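Local coordinates for protein agarase (Pseudoalteromonas fuliginea, PDB 6XJ9) that probably hydrolyses the beta-1,4 linkages of agarose as a family GH50 agarase from a marine bacterium, at residues V525-T528 against L529-A533; V536-K539 against A540-R544. All coordinates share one frame; numbering follows the deposited sequence.

Contact 1: V525-T528 against L529-A533; sequences VINT and LGRDA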
ATOM      1  N   VAL A 525     -31.903  17.928 -31.829  1.00 23.11           N
ATOM      2  CA  VAL A 525     -32.314  18.173 -33.204  1.00 23.26           C
ATOM      3  C   VAL A 525     -33.775  17.754 -33.344  1.00 23.26           C
ATOM      4  O   VAL A 525     -34.611  18.564 -33.725  1.00 23.94           O
ATOM      5  CB  VAL A 525     -31.410  17.424 -34.202  1.00 21.93           C
ATOM      6  CG1 VAL A 525     -32.020  17.357 -35.596  1.00 22.43           C
ATOM      7  CG2 VAL A 525     -30.010  18.028 -34.266  1.00 22.12           C
ATOM      8  N   ILE A 526     -34.066  16.491 -33.000  1.00 24.44           N
ATOM      9  CA  ILE A 526     -35.404  15.940 -33.141  1.00 24.88           C
ATOM     10  C   ILE A 526     -36.407  16.860 -32.451  1.00 26.18           C
ATOM     11  O   ILE A 526     -37.328  17.362 -33.094  1.00 27.57           O
ATOM     12  CB  ILE A 526     -35.460  14.485 -32.637  1.00 25.36           C
ATOM     13  CG1 ILE A 526     -34.644  13.562 -33.548  1.00 24.37           C
ATOM     14  CG2 ILE A 526     -36.904  14.010 -32.510  1.00 25.80           C
ATOM     15  CD1 ILE A 526     -34.126  12.320 -32.873  1.00 24.76           C
ATOM     16  N   ASN A 527     -36.203  17.110 -31.155  1.00 25.46           N
ATOM     17  CA  ASN A 527     -37.146  17.888 -30.362  1.00 26.52           C
ATOM     18  C   ASN A 527     -37.291  19.312 -30.898  1.00 26.54           C
ATOM     19  O   ASN A 527     -38.381  19.878 -30.889  1.00 27.03           O
ATOM     20  CB  ASN A 527     -36.732  17.944 -28.889  1.00 27.07           C
ATOM     21  CG  ASN A 527     -37.751  18.658 -28.032  1.00 29.73           C
ATOM     22  OD1 ASN A 527     -37.657  19.870 -27.828  1.00 28.91           O
ATOM     23  ND2 ASN A 527     -38.743  17.918 -27.554  1.00 29.00           N
ATOM     24  N   THR A 528     -36.181  19.920 -31.327  1.00 24.17           N
ATOM     25  CA  THR A 528     -36.228  21.300 -31.777  1.00 23.74           C
ATOM     26  C   THR A 528     -36.961  21.403 -33.118  1.00 25.48           C
ATOM     27  O   THR A 528     -37.672  22.379 -33.348  1.00 26.00           O
ATOM     28  CB  THR A 528     -34.826  21.927 -31.784  1.00 22.73           C
ATOM     29  OG1 THR A 528     -34.289  21.888 -30.457  1.00 21.51           O
ATOM     30  CG2 THR A 528     -34.825  23.355 -32.276  1.00 22.96           C
ATOM     31  N   LEU A 529     -36.783  20.408 -34.002  1.00 25.74           N
ATOM     32  CA  LEU A 529     -37.421  20.409 -35.316  1.00 27.15           C
ATOM     33  C   LEU A 529     -38.940  20.495 -35.163  1.00 28.62           C
ATOM     34  O   LEU A 529     -39.625  21.001 -36.053  1.00 28.37           O
ATOM     35  CB  LEU A 529     -37.040  19.137 -36.084  1.00 25.95           C
ATOM     36  CG  LEU A 529     -35.689  19.147 -36.799  1.00 28.06           C
ATOM     37  CD1 LEU A 529     -35.272  17.740 -37.199  1.00 26.75           C
ATOM     38  CD2 LEU A 529     -35.719  20.052 -38.021  1.00 26.29           C
ATOM     39  N   GLY A 530     -39.443  19.999 -34.022  1.00 30.01           N
ATOM     40  CA  GLY A 530     -40.871  19.882 -33.763  1.00 31.63           C
ATOM     41  C   GLY A 530     -41.486  21.190 -33.273  1.00 33.33           C
ATOM     42  O   GLY A 530     -42.694  21.250 -33.022  1.00 33.53           O
ATOM     43  N   ARG A 531     -40.645  22.229 -33.156  1.00 32.33           N
ATOM     44  CA  ARG A 531     -41.035  23.511 -32.589  1.00 32.43           C
ATOM     45  C   ARG A 531     -41.066  24.587 -33.676  1.00 33.80           C
ATOM     46  O   ARG A 531     -40.627  24.361 -34.807  1.00 32.75           O
ATOM     47  CB  ARG A 531     -40.134  23.866 -31.397  1.00 30.24           C
ATOM     48  CG  ARG A 531     -40.089  22.795 -30.314  1.00 27.85           C
ATOM     49  CD  ARG A 531     -39.049  23.015 -29.232  1.00 27.74           C
ATOM     50  NE  ARG A 531     -39.350  24.206 -28.455  1.00 28.40           N
ATOM     51  CZ  ARG A 531     -38.518  24.837 -27.633  1.00 29.05           C
ATOM     52  NH1 ARG A 531     -37.279  24.406 -27.460  1.00 27.91           N
ATOM     53  NH2 ARG A 531     -38.931  25.917 -26.986  1.00 30.42           N
ATOM     54  N   ASP A 532     -41.583  25.770 -33.309  1.00 34.55           N
ATOM     55  CA  ASP A 532     -41.870  26.831 -34.263  1.00 34.02           C
ATOM     56  C   ASP A 532     -40.662  27.753 -34.416  1.00 34.07           C
ATOM     57  O   ASP A 532     -40.153  28.293 -33.435  1.00 32.98           O
ATOM     58  CB  ASP A 532     -43.129  27.607 -33.864  1.00 38.18           C
ATOM     59  CG  ASP A 532     -43.638  28.590 -34.914  1.00 41.25           C
ATOM     60  OD1 ASP A 532     -43.012  28.705 -35.987  1.00 38.80           O
ATOM     61  OD2 ASP A 532     -44.663  29.248 -34.640  1.00 48.59           O
ATOM     62  N   ALA A 533     -40.262  27.972 -35.673  1.00 32.81           N
ATOM     63  CA  ALA A 533     -39.178  28.877 -36.014  1.00 34.46           C
ATOM     64  C   ALA A 533     -39.403  30.275 -35.440  1.00 35.51           C
ATOM     65  O   ALA A 533     -38.430  30.967 -35.161  1.00 33.23           O
ATOM     66  CB  ALA A 533     -38.984  28.921 -37.512  1.00 33.32           C
TER
HETATM   67  O   HOH W   1     -35.945  22.071 -28.232  1.00 22.09           O
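The last turn of the short helix 523-529 passes here into the loop that leads to helix 537-550, and V525-T528 meet L529-R531 around that turn. L529 still pairs in alpha-helical register: its N donates to V525 O at 2.9 Å, nearly in line with the carbonyl. Beyond it the spacing shortens to three residues, with a weak bond from G530 N to N527 O (3.3 Å) and a sounder one from R531 N to T528 O (3.0 Å), whose donor stands above the carbonyl plane.

On the buried side V525 and L529 run alongside each other, V525 CG1 meeting L529 CD1 at 3.6 Å. The L529 side chain folds back beside its own backbone N (chi1 -82°), which carries CG over V525 O; farther out it reaches I576 and F587, the latter on helix 584-609. Were L529 cut back to an alanine, V525 CG1 would probably lose its apolar neighbour and a gap would open against F587.

The other side of the turn is polar. The aliphatic part of R531 passes N527, with R531 CG 3.4 Å from N527 O, and the bend at chi3 (65°) points NH1 at a water and at T461 O, the guanidinium plane turned 56° from the N527 amide. R531 NH1 bonds T461 O, and T528 OG1 bonds I524 O. The water ties the three side chains together, donating to N527 OD1 and to T528 OG1 and accepting from R531 NH1 at the guanidinium edge, 2.8 Å away.

Contact 2: V536-K539 against A540-R544; sequences VPTK and AEFSR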
ATOM      1  N   VAL A 536     -38.443  30.029 -31.581  1.00 32.03           N
ATOM      2  CA  VAL A 536     -37.332  29.166 -31.194  1.00 30.58           C
ATOM      3  C   VAL A 536     -36.145  29.442 -32.121  1.00 29.65           C
ATOM      4  O   VAL A 536     -36.050  28.873 -33.209  1.00 30.96           O
ATOM      5  CB  VAL A 536     -37.732  27.674 -31.217  1.00 28.78           C
ATOM      6  CG1 VAL A 536     -36.582  26.769 -30.793  1.00 29.13           C
ATOM      7  CG2 VAL A 536     -38.968  27.382 -30.378  1.00 29.19           C
ATOM      8  N   PRO A 537     -35.218  30.351 -31.744  1.00 27.86           N
ATOM      9  CA  PRO A 537     -34.090  30.710 -32.610  1.00 27.48           C
ATOM     10  C   PRO A 537     -33.320  29.543 -33.233  1.00 27.30           C
ATOM     11  O   PRO A 537     -33.021  29.574 -34.421  1.00 29.93           O
ATOM     12  CB  PRO A 537     -33.218  31.567 -31.690  1.00 26.87           C
ATOM     13  CG  PRO A 537     -34.232  32.238 -30.773  1.00 27.59           C
ATOM     14  CD  PRO A 537     -35.275  31.170 -30.528  1.00 26.16           C
ATOM     15  N   THR A 538     -33.018  28.507 -32.442  1.00 26.24           N
ATOM     16  CA  THR A 538     -32.295  27.363 -32.976  1.00 22.98           C
ATOM     17  C   THR A 538     -33.088  26.701 -34.103  1.00 23.69           C
ATOM     18  O   THR A 538     -32.503  26.196 -35.057  1.00 23.42           O
ATOM     19  CB  THR A 538     -31.894  26.359 -31.891  1.00 22.65           C
ATOM     20  OG1 THR A 538     -30.965  27.029 -31.036  1.00 21.87           O
ATOM     21  CG2 THR A 538     -31.248  25.119 -32.476  1.00 22.03           C
ATOM     22  N   LYS A 539     -34.419  26.667 -33.980  1.00 24.39           N
ATOM     23  CA  LYS A 539     -35.230  26.083 -35.037  1.00 25.74           C
ATOM     24  C   LYS A 539     -35.178  26.972 -36.284  1.00 25.01           C
ATOM     25  O   LYS A 539     -35.027  26.478 -37.399  1.00 23.67           O
ATOM     26  CB  LYS A 539     -36.658  25.794 -34.560  1.00 27.21           C
ATOM     27  CG  LYS A 539     -37.657  25.475 -35.674  1.00 29.13           C
ATOM     28  CD  LYS A 539     -37.291  24.256 -36.521  1.00 28.85           C
ATOM     29  CE  LYS A 539     -38.324  23.911 -37.576  1.00 29.65           C
ATOM     30  NZ  LYS A 539     -39.663  23.656 -36.987  1.00 29.06           N
ATOM     31  N   ALA A 540     -35.270  28.289 -36.087  1.00 25.89           N
ATOM     32  CA  ALA A 540     -35.135  29.231 -37.189  1.00 26.67           C
ATOM     33  C   ALA A 540     -33.822  28.986 -37.939  1.00 26.76           C
ATOM     34  O   ALA A 540     -33.799  29.079 -39.167  1.00 24.04           O
ATOM     35  CB  ALA A 540     -35.250  30.652 -36.691  1.00 24.77           C
ATOM     36  N   GLU A 541     -32.756  28.622 -37.209  1.00 26.12           N
ATOM     37  CA  GLU A 541     -31.485  28.316 -37.858  1.00 29.47           C
ATOM     38  C   GLU A 541     -31.568  26.995 -38.621  1.00 29.00           C
ATOM     39  O   GLU A 541     -31.048  26.902 -39.726  1.00 31.46           O
ATOM     40  CB  GLU A 541     -30.290  28.330 -36.900  1.00 30.28           C
ATOM     41  CG  GLU A 541     -28.954  28.030 -37.578  1.00 31.25           C
ATOM     42  CD  GLU A 541     -28.413  29.113 -38.505  1.00 33.40           C
ATOM     43  OE1 GLU A 541     -29.095  30.149 -38.690  1.00 34.47           O
ATOM     44  OE2 GLU A 541     -27.317  28.917 -39.057  1.00 32.97           O
ATOM     45  N   PHE A 542     -32.199  25.978 -38.018  1.00 29.53           N
ATOM     46  CA  PHE A 542     -32.355  24.679 -38.655  1.00 27.65           C
ATOM     47  C   PHE A 542     -33.143  24.823 -39.964  1.00 28.40           C
ATOM     48  O   PHE A 542     -32.829  24.177 -40.960  1.00 26.25           O
ATOM     49  CB  PHE A 542     -33.029  23.687 -37.700  1.00 26.44           C
ATOM     50  CG  PHE A 542     -32.201  23.192 -36.531  1.00 26.28           C
ATOM     51  CD1 PHE A 542     -30.876  23.560 -36.365  1.00 23.25           C
ATOM     52  CD2 PHE A 542     -32.748  22.300 -35.618  1.00 26.48           C
ATOM     53  CE1 PHE A 542     -30.127  23.077 -35.300  1.00 25.40           C
ATOM     54  CE2 PHE A 542     -32.002  21.824 -34.547  1.00 27.77           C
ATOM     55  CZ  PHE A 542     -30.687  22.207 -34.396  1.00 26.10           C
ATOM     56  N   SER A 543     -34.180  25.666 -39.950  1.00 29.18           N
ATOM     57  CA  SER A 543     -34.973  25.933 -41.144  1.00 31.23           C
ATOM     58  C   SER A 543     -34.096  26.527 -42.246  1.00 32.59           C
ATOM     59  O   SER A 543     -34.206  26.123 -43.400  1.00 35.79           O
ATOM     60  CB  SER A 543     -36.131  26.830 -40.814  1.00 32.58           C
ATOM     61  OG  SER A 543     -37.104  26.129 -40.048  1.00 35.87           O
ATOM     62  N   ARG A 544     -33.220  27.473 -41.869  1.00 32.14           N
ATOM     63  CA  ARG A 544     -32.324  28.163 -42.787  1.00 32.19           C
ATOM     64  C   ARG A 544     -31.445  27.153 -43.527  1.00 32.04           C
ATOM     65  O   ARG A 544     -31.351  27.204 -44.752  1.00 30.52           O
ATOM     66  CB  ARG A 544     -31.517  29.225 -42.031  1.00 34.66           C
ATOM     67  CG  ARG A 544     -30.823  30.252 -42.913  1.00 35.63           C
ATOM     68  CD  ARG A 544     -29.887  31.197 -42.184  1.00 38.49           C
ATOM     69  NE  ARG A 544     -28.694  30.579 -41.601  1.00 39.11           N
ATOM     70  CZ  ARG A 544     -27.646  30.103 -42.276  1.00 39.84           C
ATOM     71  NH1 ARG A 544     -26.628  29.575 -41.616  1.00 37.26           N
ATOM     72  NH2 ARG A 544     -27.621  30.135 -43.600  1.00 41.14           N
TER
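T538 and F542, one turn apart at the start of helix 537-550, lie side by side and make a CH-pi contact: T538 CG2 sits over the ring face, 3.9 Å from the centroid of F542 and nearest to CZ. With CG2 anti to the backbone N (chi1 -65° for OG1), the methyl is aimed along the helix at the ring, while OG1 is turned to D474. T538 O lies over a ring face too, offset toward the rim, and accepts from F542 N at 3.0 Å.

K539 and S543 pair on another side of the helix. S543 N donates to K539 O at 2.8 Å, and K539 CE passes 3.5 Å from S543 OG, whose hydrogen bond is made with D571. Bends at chi2 and chi4 curl the lysine so that NZ reaches the backbone oxygens of L529, R531 and F570, a buried ammonium satisfied by carbonyls.

The helix begins with V536 at the N-cap position, its O taking A540 N at 3.0 Å, and P537 opens the first turn. Farther along, R544 grips E541 side-on, NE to OE1 at 3.0 Å and NH1 to OE2 at 2.7 Å, in a salt bridge on the same helix.

Outward, T528 of helix 523-529 touches V536, T538, K539 and F542, while Y594 and L590 of helix 584-609 pack on T538 and F542 respectively.

How the contacts relate
Contacts 1 and 2 follow each other in the chain, one closing helix 523-529 and the other opening helix 537-550, with centres about 8 Å apart. Contact 1 is only partly buried: its apolar side faces helix 584-609, but its polar side relies on a water and an arginine. Contact 2 is the more buried, built on a methyl over an aromatic ring. Both pack against helix 584-609, where L590 touches V525 and F542 alike. The lysine of contact 2 joins them directly: K539 NZ, 2.8 Å from L529 O, ties the second helix to the end of the first.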